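Side-chain contacts in branched-chain-amino-acid aminotransferase (Pseudomonas sp. UW4, PDB 6JIF), which probably transfers the amino group between branched-chain amino acids and 2-oxo acids, using bound pyridoxal-5'-phosphate as its cofactor: residues P261-L264 against T268-S271; N253-P258 against L270-L275; F247-D252 against Q335-E340. One frame throughout, in Å; residues are numbered along the deposited sequence.

Contact 1. Residues P261-L264 against T268-S271. With PLP (pyridoxal-5'-phosphate), chain D.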
loop_
_atom_site.group_PDB
_atom_site.type_symbol
_atom_site.label_atom_id
_atom_site.label_comp_id
_atom_site.label_asym_id
_atom_site.label_seq_id
_atom_site.Cartn_x
_atom_site.Cartn_y
_atom_site.Cartn_z
ATOM N N PRO B 261 17.099 -4.610 5.611
ATOM C CA PRO B 261 16.548 -3.457 4.869
ATOM C C PRO B 261 15.023 -3.372 4.893
ATOM O O PRO B 261 14.500 -2.279 4.620
ATOM C CB PRO B 261 17.070 -3.668 3.439
ATOM C CG PRO B 261 18.323 -4.560 3.587
ATOM C CD PRO B 261 18.008 -5.437 4.808
ATOM N N SER B 262 14.303 -4.456 5.243
ATOM C CA SER B 262 12.836 -4.452 5.218
ATOM C C SER B 262 12.190 -4.331 6.597
ATOM O O SER B 262 10.970 -4.150 6.663
ATOM C CB SER B 262 12.305 -5.686 4.491
ATOM O OG SER B 262 12.852 -6.871 5.072
ATOM N N VAL B 263 12.969 -4.335 7.678
ATOM C CA VAL B 263 12.436 -4.068 9.023
ATOM C C VAL B 263 12.100 -2.587 9.201
ATOM O O VAL B 263 12.893 -1.693 8.889
ATOM C CB VAL B 263 13.457 -4.536 10.080
ATOM C CG1 VAL B 263 13.034 -4.163 11.508
ATOM C CG2 VAL B 263 13.678 -6.045 10.015
ATOM N N LEU B 264 10.959 -2.315 9.811
ATOM C CA LEU B 264 10.578 -0.942 10.144
ATOM C C LEU B 264 11.402 -0.439 11.324
ATOM O O LEU B 264 11.384 -1.062 12.397
ATOM C CB LEU B 264 9.081 -0.895 10.468
ATOM C CG LEU B 264 8.348 0.455 10.488
ATOM C CD1 LEU B 264 8.751 1.248 11.676
ATOM C CD2 LEU B 264 8.533 1.331 9.259
ATOM N N THR B 268 10.313 2.984 19.527
ATOM C CA THR B 268 10.371 2.247 20.788
ATOM C C THR B 268 11.585 1.353 20.803
ATOM O O THR B 268 12.329 1.339 21.783
ATOM C CB THR B 268 9.085 1.458 20.997
ATOM O OG1 THR B 268 7.957 2.303 20.686
ATOM C CG2 THR B 268 8.975 0.890 22.475
ATOM N N ARG B 269 11.857 0.654 19.694
ATOM C CA ARG B 269 13.054 -0.175 19.628
ATOM C C ARG B 269 14.324 0.637 19.847
ATOM O O ARG B 269 15.226 0.224 20.584
ATOM C CB ARG B 269 13.114 -0.891 18.270
ATOM C CG ARG B 269 14.390 -1.685 18.091
ATOM C CD ARG B 269 14.466 -2.221 16.625
ATOM N NE ARG B 269 15.043 -1.223 15.736
ATOM C CZ ARG B 269 15.162 -1.355 14.415
ATOM N NH1 ARG B 269 14.732 -2.455 13.795
ATOM N NH2 ARG B 269 15.719 -0.389 13.700
ATOM N N LEU B 270 14.436 1.777 19.166
ATOM C CA LEU B 270 15.590 2.645 19.349
ATOM C C LEU B 270 15.727 3.092 20.799
ATOM O O LEU B 270 16.839 3.148 21.340
ATOM C CB LEU B 270 15.439 3.857 18.432
ATOM C CG LEU B 270 16.579 4.873 18.536
ATOM C CD1 LEU B 270 17.802 4.245 17.892
ATOM C CD2 LEU B 270 16.235 6.200 17.795
ATOM N N SER B 271 14.598 3.423 21.428
ATOM C CA SER B 271 14.605 3.858 22.811
ATOM C C SER B 271 15.067 2.745 23.733
ATOM O O SER B 271 15.828 2.981 24.678
ATOM C CB SER B 271 13.206 4.363 23.182
ATOM O OG SER B 271 12.886 5.545 22.420
HETATM N N1 PLP D . 7.079 -2.547 13.236
HETATM C C2 PLP D . 6.203 -2.155 12.269
HETATM C C2A PLP D . 6.023 -3.078 11.106
HETATM C C3 PLP D . 5.562 -0.918 12.349
HETATM O O3 PLP D . 4.728 -0.520 11.336
HETATM C C4 PLP D . 5.786 -0.082 13.474
HETATM C C4A PLP D . 5.273 1.346 13.511
HETATM C C5 PLP D . 6.683 -0.552 14.453
HETATM C C6 PLP D . 7.311 -1.751 14.300
HETATM C C5A PLP D . 6.982 0.158 15.736
HETATM O O4P PLP D . 7.412 1.446 15.508
HETATM P P PLP D . 7.358 2.491 16.712
HETATM O O1P PLP D . 8.111 1.939 17.898
HETATM O O2P PLP D . 8.096 3.696 16.110
HETATM O O3P PLP D . 5.921 2.793 17.128
#
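V263 directs its CG1 methyl at the guanidinium of R269. The two side chains meet slantwise, and the methyl sits at the edge of the flat group, near its plane, with V263 CG1 3.3 Å from R269 NH1: a close van der Waals contact. R269 gets there by leaving the helix extended, its CG opposite the backbone N (chi1 175°), and then bending at chi3 (85°). At L264 the backbone takes over: its carbonyl lies over one face of the same guanidinium, with L264 O 3.9 Å from R269 NH1, too long for a hydrogen bond. That oxygen is instead hydrogen-bonded by N245 ND2, and E240 OE2 accepts from L264 N. L264 and T268 both belong to the pyridoxal-5'-phosphate pocket, the leucine covering a ring face and the threonine holding the phosphate. The leucine side chain lies flat along one face of the pyridine ring: L264 CG stands 3.6 Å from PLP C3, with CB over C2 and CD1 over C4, an apolar cover that limits where the ring can sit. At the helix end, T268 grips the phosphate twice: PLP O1P accepts from T268 N at 2.9 Å (159° at the hydrogen) and from T268 OG1 at 2.8 Å. I267 N adds another donor to PLP, so the N-terminal end of the helix faces the phosphate and probably helps offset its charge. The loop 261-264 thus runs beside strand 238-241, where V263 touches E239 and E240; N245 of strand 245-250 packs on both V263 and R269, and R102 of helix 96-109 borders L264.

Contact 2. Residues N253-P258 against L270-L275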
loop_
_atom_site.group_PDB
_atom_site.type_symbol
_atom_site.label_atom_id
_atom_site.label_comp_id
_atom_site.label_asym_id
_atom_site.label_seq_id
_atom_site.Cartn_x
_atom_site.Cartn_y
_atom_site.Cartn_z
ATOM N N ASN B 253 21.976 -12.530 28.552
ATOM C CA ASN B 253 21.366 -11.248 28.856
ATOM C C ASN B 253 21.638 -10.179 27.808
ATOM O O ASN B 253 21.596 -8.997 28.121
ATOM C CB ASN B 253 21.826 -10.748 30.215
ATOM C CG ASN B 253 21.325 -11.631 31.321
ATOM O OD1 ASN B 253 20.122 -11.721 31.528
ATOM N ND2 ASN B 253 22.240 -12.306 32.020
ATOM N N LYS B 254 21.791 -10.556 26.557
ATOM C CA LYS B 254 21.916 -9.560 25.495
ATOM C C LYS B 254 20.545 -9.272 24.924
ATOM O O LYS B 254 19.734 -10.195 24.763
ATOM C CB LYS B 254 22.836 -10.070 24.378
ATOM C CG LYS B 254 24.216 -10.412 24.880
ATOM C CD LYS B 254 25.138 -10.783 23.755
ATOM C CE LYS B 254 26.506 -11.201 24.332
ATOM N NZ LYS B 254 27.299 -11.866 23.279
ATOM N N PHE B 255 20.307 -7.992 24.574
ATOM C CA PHE B 255 19.065 -7.558 23.934
ATOM C C PHE B 255 19.290 -7.681 22.435
ATOM O O PHE B 255 20.181 -7.016 21.892
ATOM C CB PHE B 255 18.745 -6.128 24.352
ATOM C CG PHE B 255 17.501 -5.529 23.721
ATOM C CD1 PHE B 255 17.553 -4.994 22.416
ATOM C CD2 PHE B 255 16.295 -5.464 24.424
ATOM C CE1 PHE B 255 16.416 -4.399 21.842
ATOM C CE2 PHE B 255 15.158 -4.891 23.869
ATOM C CZ PHE B 255 15.218 -4.338 22.565
ATOM N N VAL B 256 18.563 -8.597 21.774
ATOM C CA VAL B 256 18.810 -8.896 20.352
ATOM C C VAL B 256 17.603 -8.470 19.530
ATOM O O VAL B 256 16.464 -8.814 19.845
ATOM C CB VAL B 256 19.125 -10.385 20.156
ATOM C CG1 VAL B 256 19.436 -10.670 18.724
ATOM C CG2 VAL B 256 20.307 -10.763 21.049
ATOM N N THR B 257 17.851 -7.735 18.447
ATOM C CA THR B 257 16.716 -7.355 17.607
ATOM C C THR B 257 17.105 -7.434 16.123
ATOM O O THR B 257 18.279 -7.230 15.764
ATOM C CB THR B 257 16.209 -5.954 18.044
ATOM O OG1 THR B 257 14.956 -5.668 17.409
ATOM C CG2 THR B 257 17.243 -4.861 17.707
ATOM N N PRO B 258 16.150 -7.784 15.240
ATOM C CA PRO B 258 16.477 -7.931 13.813
ATOM C C PRO B 258 16.966 -6.664 13.149
ATOM O O PRO B 258 16.549 -5.558 13.481
ATOM C CB PRO B 258 15.137 -8.374 13.176
ATOM C CG PRO B 258 14.436 -9.168 14.328
ATOM C CD PRO B 258 14.802 -8.293 15.544
ATOM N N LEU B 270 14.436 1.777 19.166
ATOM C CA LEU B 270 15.590 2.645 19.349
ATOM C C LEU B 270 15.727 3.092 20.799
ATOM O O LEU B 270 16.839 3.148 21.340
ATOM C CB LEU B 270 15.439 3.857 18.432
ATOM C CG LEU B 270 16.579 4.873 18.536
ATOM C CD1 LEU B 270 17.802 4.245 17.892
ATOM C CD2 LEU B 270 16.235 6.200 17.795
ATOM N N SER B 271 14.598 3.423 21.428
ATOM C CA SER B 271 14.605 3.858 22.811
ATOM C C SER B 271 15.067 2.745 23.733
ATOM O O SER B 271 15.828 2.981 24.678
ATOM C CB SER B 271 13.206 4.363 23.182
ATOM O OG SER B 271 12.886 5.545 22.420
ATOM N N LEU B 272 14.548 1.527 23.528
ATOM C CA LEU B 272 14.982 0.390 24.345
ATOM C C LEU B 272 16.461 0.093 24.121
ATOM O O LEU B 272 17.181 -0.239 25.068
ATOM C CB LEU B 272 14.115 -0.843 24.016
ATOM C CG LEU B 272 12.644 -0.735 24.440
ATOM C CD1 LEU B 272 11.817 -1.939 24.008
ATOM C CD2 LEU B 272 12.594 -0.600 25.988
ATOM N N ILE B 273 16.945 0.195 22.877
ATOM C CA ILE B 273 18.374 -0.034 22.627
ATOM C C ILE B 273 19.205 0.963 23.413
ATOM O O ILE B 273 20.193 0.598 24.064
ATOM C CB ILE B 273 18.686 -0.002 21.115
ATOM C CG1 ILE B 273 18.146 -1.274 20.445
ATOM C CG2 ILE B 273 20.202 0.141 20.848
ATOM C CD1 ILE B 273 18.106 -1.235 18.919
ATOM N N GLU B 274 18.803 2.245 23.375
ATOM C CA GLU B 274 19.563 3.285 24.065
ATOM C C GLU B 274 19.472 3.126 25.581
ATOM O O GLU B 274 20.469 3.301 26.287
ATOM C CB GLU B 274 19.086 4.668 23.594
ATOM C CG GLU B 274 19.680 4.915 22.159
ATOM C CD GLU B 274 19.132 6.073 21.290
ATOM O OE1 GLU B 274 17.958 6.479 21.386
ATOM O OE2 GLU B 274 19.919 6.522 20.407
ATOM N N LEU B 275 18.296 2.764 26.112
ATOM C CA LEU B 275 18.198 2.605 27.562
ATOM C C LEU B 275 18.955 1.368 28.011
ATOM O O LEU B 275 19.611 1.386 29.043
ATOM C CB LEU B 275 16.743 2.529 28.023
ATOM C CG LEU B 275 15.972 3.844 27.873
ATOM C CD1 LEU B 275 14.484 3.531 28.050
ATOM C CD2 LEU B 275 16.450 4.919 28.877
#
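A beta-alpha-beta crossover is built here from strand 255-258, helix 267-278 and strand 284-287, the two strands lying parallel and side by side in the mixed sheet, and the contact is the packing of its helix on its first strand. The short axes come within 10.1 Å and run in nearly opposite directions, at 152°. F255 and T257, alternate residues of the strand, both point at the helix, which answers with the consecutive residues L272 and I273; the interface between them is apolar. F255 extends toward the helix with CG opposite its backbone N (chi1 178°), and the far end of its ring is what touches. Two neighbouring ring atoms serve two residues: F255 CZ lies 3.9 Å from L272 CB, and F255 CE1 lies 3.8 Å from I273 CG1. Both aliphatic chains approach the ring obliquely and cross the phenylalanine side chain at about a right angle, so the end of the ring is set against the root of L272 and the middle of I273. Outside the pair, L272 continues onto L341 of helix 332-346, and I273 reaches E286 on the second strand of the unit. On a different side of the helix E274 OE1 makes a salt bridge with R95 NH1. The two branches of T257 divide their work: OG1 is hydrogen-bonded to F246 O of the adjacent strand 245-250, while the methyl takes the place between backbone N and carbonyl carbon and meets the end of the isoleucine, T257 CG2 to I273 CD1, at 3.9 Å.

Contact 3. Residues F247-D252 against Q335-E340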
loop_
_atom_site.group_PDB
_atom_site.type_symbol
_atom_site.label_atom_id
_atom_site.label_comp_id
_atom_site.label_asym_id
_atom_site.label_seq_id
_atom_site.Cartn_x
_atom_site.Cartn_y
_atom_site.Cartn_z
ATOM N N PHE B 247 12.100 -8.328 19.902
ATOM C CA PHE B 247 13.379 -8.438 20.586
ATOM C C PHE B 247 13.412 -9.769 21.342
ATOM O O PHE B 247 12.372 -10.304 21.750
ATOM C CB PHE B 247 13.660 -7.230 21.500
ATOM C CG PHE B 247 12.760 -7.152 22.694
ATOM C CD1 PHE B 247 13.051 -7.867 23.863
ATOM C CD2 PHE B 247 11.587 -6.417 22.644
ATOM C CE1 PHE B 247 12.197 -7.806 24.969
ATOM C CE2 PHE B 247 10.713 -6.386 23.734
ATOM C CZ PHE B 247 11.023 -7.081 24.905
ATOM N N GLY B 248 14.611 -10.327 21.444
ATOM C CA GLY B 248 14.856 -11.478 22.291
ATOM C C GLY B 248 15.912 -11.116 23.319
ATOM O O GLY B 248 16.759 -10.270 23.072
ATOM N N ILE B 249 15.866 -11.775 24.473
ATOM C CA ILE B 249 16.869 -11.618 25.526
ATOM C C ILE B 249 17.616 -12.930 25.617
ATOM O O ILE B 249 16.993 -13.947 25.914
ATOM C CB ILE B 249 16.226 -11.305 26.888
ATOM C CG1 ILE B 249 15.327 -10.080 26.812
ATOM C CG2 ILE B 249 17.336 -11.181 27.966
ATOM C CD1 ILE B 249 16.050 -8.787 26.389
ATOM N N THR B 250 18.909 -12.944 25.310
ATOM C CA THR B 250 19.663 -14.190 25.301
ATOM C C THR B 250 19.929 -14.702 26.712
ATOM O O THR B 250 19.777 -13.994 27.710
ATOM C CB THR B 250 21.015 -14.035 24.619
ATOM O OG1 THR B 250 21.812 -13.126 25.397
ATOM C CG2 THR B 250 20.820 -13.519 23.235
ATOM N N HIS B 251 20.413 -15.947 26.780
ATOM C CA HIS B 251 20.758 -16.521 28.079
ATOM C C HIS B 251 21.856 -15.741 28.776
ATOM O O HIS B 251 21.869 -15.683 30.009
ATOM C CB HIS B 251 21.122 -17.982 27.912
ATOM C CG HIS B 251 19.943 -18.810 27.526
ATOM N ND1 HIS B 251 19.013 -19.233 28.443
ATOM C CD2 HIS B 251 19.511 -19.241 26.317
ATOM C CE1 HIS B 251 18.055 -19.894 27.821
ATOM N NE2 HIS B 251 18.340 -19.927 26.529
ATOM N N ASP B 252 22.763 -15.104 28.022
ATOM C CA ASP B 252 23.736 -14.207 28.632
ATOM C C ASP B 252 23.292 -12.762 28.595
ATOM O O ASP B 252 24.140 -11.865 28.543
ATOM C CB ASP B 252 25.127 -14.343 28.011
ATOM C CG ASP B 252 25.124 -14.334 26.513
ATOM O OD1 ASP B 252 24.075 -14.107 25.875
ATOM O OD2 ASP B 252 26.220 -14.584 25.965
ATOM N N GLN B 335 10.447 -7.066 32.341
ATOM C CA GLN B 335 9.819 -6.197 33.310
ATOM C C GLN B 335 10.698 -4.980 33.549
ATOM O O GLN B 335 10.203 -3.860 33.587
ATOM C CB GLN B 335 9.541 -6.942 34.621
ATOM C CG GLN B 335 8.397 -7.919 34.413
ATOM C CD GLN B 335 7.780 -8.457 35.682
ATOM O OE1 GLN B 335 8.184 -9.506 36.197
ATOM N NE2 GLN B 335 6.784 -7.748 36.188
ATOM N N LYS B 336 12.022 -5.193 33.642
ATOM C CA LYS B 336 12.951 -4.094 33.912
ATOM C C LYS B 336 12.974 -3.094 32.755
ATOM O O LYS B 336 12.957 -1.874 32.984
ATOM C CB LYS B 336 14.342 -4.676 34.194
ATOM C CG LYS B 336 15.431 -3.646 34.500
ATOM C CD LYS B 336 16.789 -4.322 34.847
ATOM C CE LYS B 336 17.342 -5.174 33.669
ATOM N NZ LYS B 336 18.699 -5.780 33.962
ATOM N N LEU B 337 12.981 -3.590 31.515
ATOM C CA LEU B 337 12.899 -2.719 30.341
ATOM C C LEU B 337 11.594 -1.932 30.326
ATOM O O LEU B 337 11.563 -0.752 30.003
ATOM C CB LEU B 337 13.009 -3.554 29.063
ATOM C CG LEU B 337 14.391 -4.129 28.758
ATOM C CD1 LEU B 337 14.287 -5.260 27.720
ATOM C CD2 LEU B 337 15.311 -3.041 28.225
ATOM N N TYR B 338 10.484 -2.599 30.584
ATOM C CA TYR B 338 9.216 -1.885 30.603
ATOM C C TYR B 338 9.204 -0.806 31.695
ATOM O O TYR B 338 8.732 0.320 31.471
ATOM C CB TYR B 338 8.111 -2.893 30.840
ATOM C CG TYR B 338 6.758 -2.289 30.915
ATOM C CD1 TYR B 338 6.060 -2.023 29.754
ATOM C CD2 TYR B 338 6.161 -2.018 32.155
ATOM C CE1 TYR B 338 4.806 -1.495 29.805
ATOM C CE2 TYR B 338 4.887 -1.468 32.221
ATOM C CZ TYR B 338 4.214 -1.218 31.040
ATOM O OH TYR B 338 2.954 -0.657 31.074
ATOM N N LYS B 339 9.730 -1.135 32.863
ATOM C CA LYS B 339 9.780 -0.168 33.969
ATOM C C LYS B 339 10.594 1.055 33.558
ATOM O O LYS B 339 10.177 2.198 33.773
ATOM C CB LYS B 339 10.383 -0.811 35.199
ATOM C CG LYS B 339 10.443 0.197 36.394
ATOM C CD LYS B 339 10.757 -0.464 37.742
ATOM C CE LYS B 339 12.254 -0.595 37.978
ATOM N NZ LYS B 339 12.672 -2.029 38.302
ATOM N N GLU B 340 11.755 0.819 32.946
ATOM C CA GLU B 340 12.640 1.925 32.586
ATOM C C GLU B 340 11.992 2.823 31.530
ATOM O O GLU B 340 11.990 4.075 31.647
ATOM C CB GLU B 340 13.979 1.363 32.091
ATOM C CG GLU B 340 15.029 2.436 31.771
ATOM C CD GLU B 340 15.595 3.155 33.032
ATOM O OE1 GLU B 340 15.357 2.713 34.190
ATOM O OE2 GLU B 340 16.374 4.157 32.871
#
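One methyl of L337 rests against two side chains of strand 245-250. Its CD1 lies 4.2 Å from I249 CD1, where the leucine and isoleucine side chains reach toward each other tip to tip, and L337 CD1 also lies 4.3 Å from F247 CE1, approaching the ring obliquely. The touch is light and wholly apolar: small surfaces at slightly loose van der Waals distance, with 73 Å² buried between the segments. F247 and I249 can share one methyl because they are alternate residues of the strand and project on the same side of it. The phenylalanine CG occupies the cleft between backbone N and carbonyl carbon (chi1 68°), which sets the ring where CE1 meets L337 CD1. A second shell sets these groups in place. The F247 ring meets the ring of F255, their planes inclined by about 15°, and F255 also packs on both I249 and L337, while I309 touches F247 and L337, and L280 borders the leucine. Backbone hydrogen bonds tie F247 to G301 and I249 to K298 and E299, fixing one edge of the strand. Helix 332-346 therefore rests on the face of the mixed sheet formed by strand 245-250 and its neighbours, touching 255-258 through F255 and 308-317 through I309.

How the contacts relate
The three contacts lie at increasing distance from the cofactor; contacts 2 and 3 reach the same sheet. Contact 1 touches PLP directly; in contact 2 the side chain of L272 is about 8 Å from PLP. In contact 3 the side chain of F247 is about 10 Å from PLP. Contacts 1 and 2 share L270 and S271 of helix 267-278, their centres are about 10 Å apart, and they meet where R269 CD packs 3.6 Å from T257 OG1. Contacts 2 and 3, centred about 8 Å apart, join through paired strands: V256 N lies 2.8 Å from G248 O, a probable hydrogen bond, and F255 CZ 3.5 Å from F247 CB. Contacts 1 and 3 do not touch.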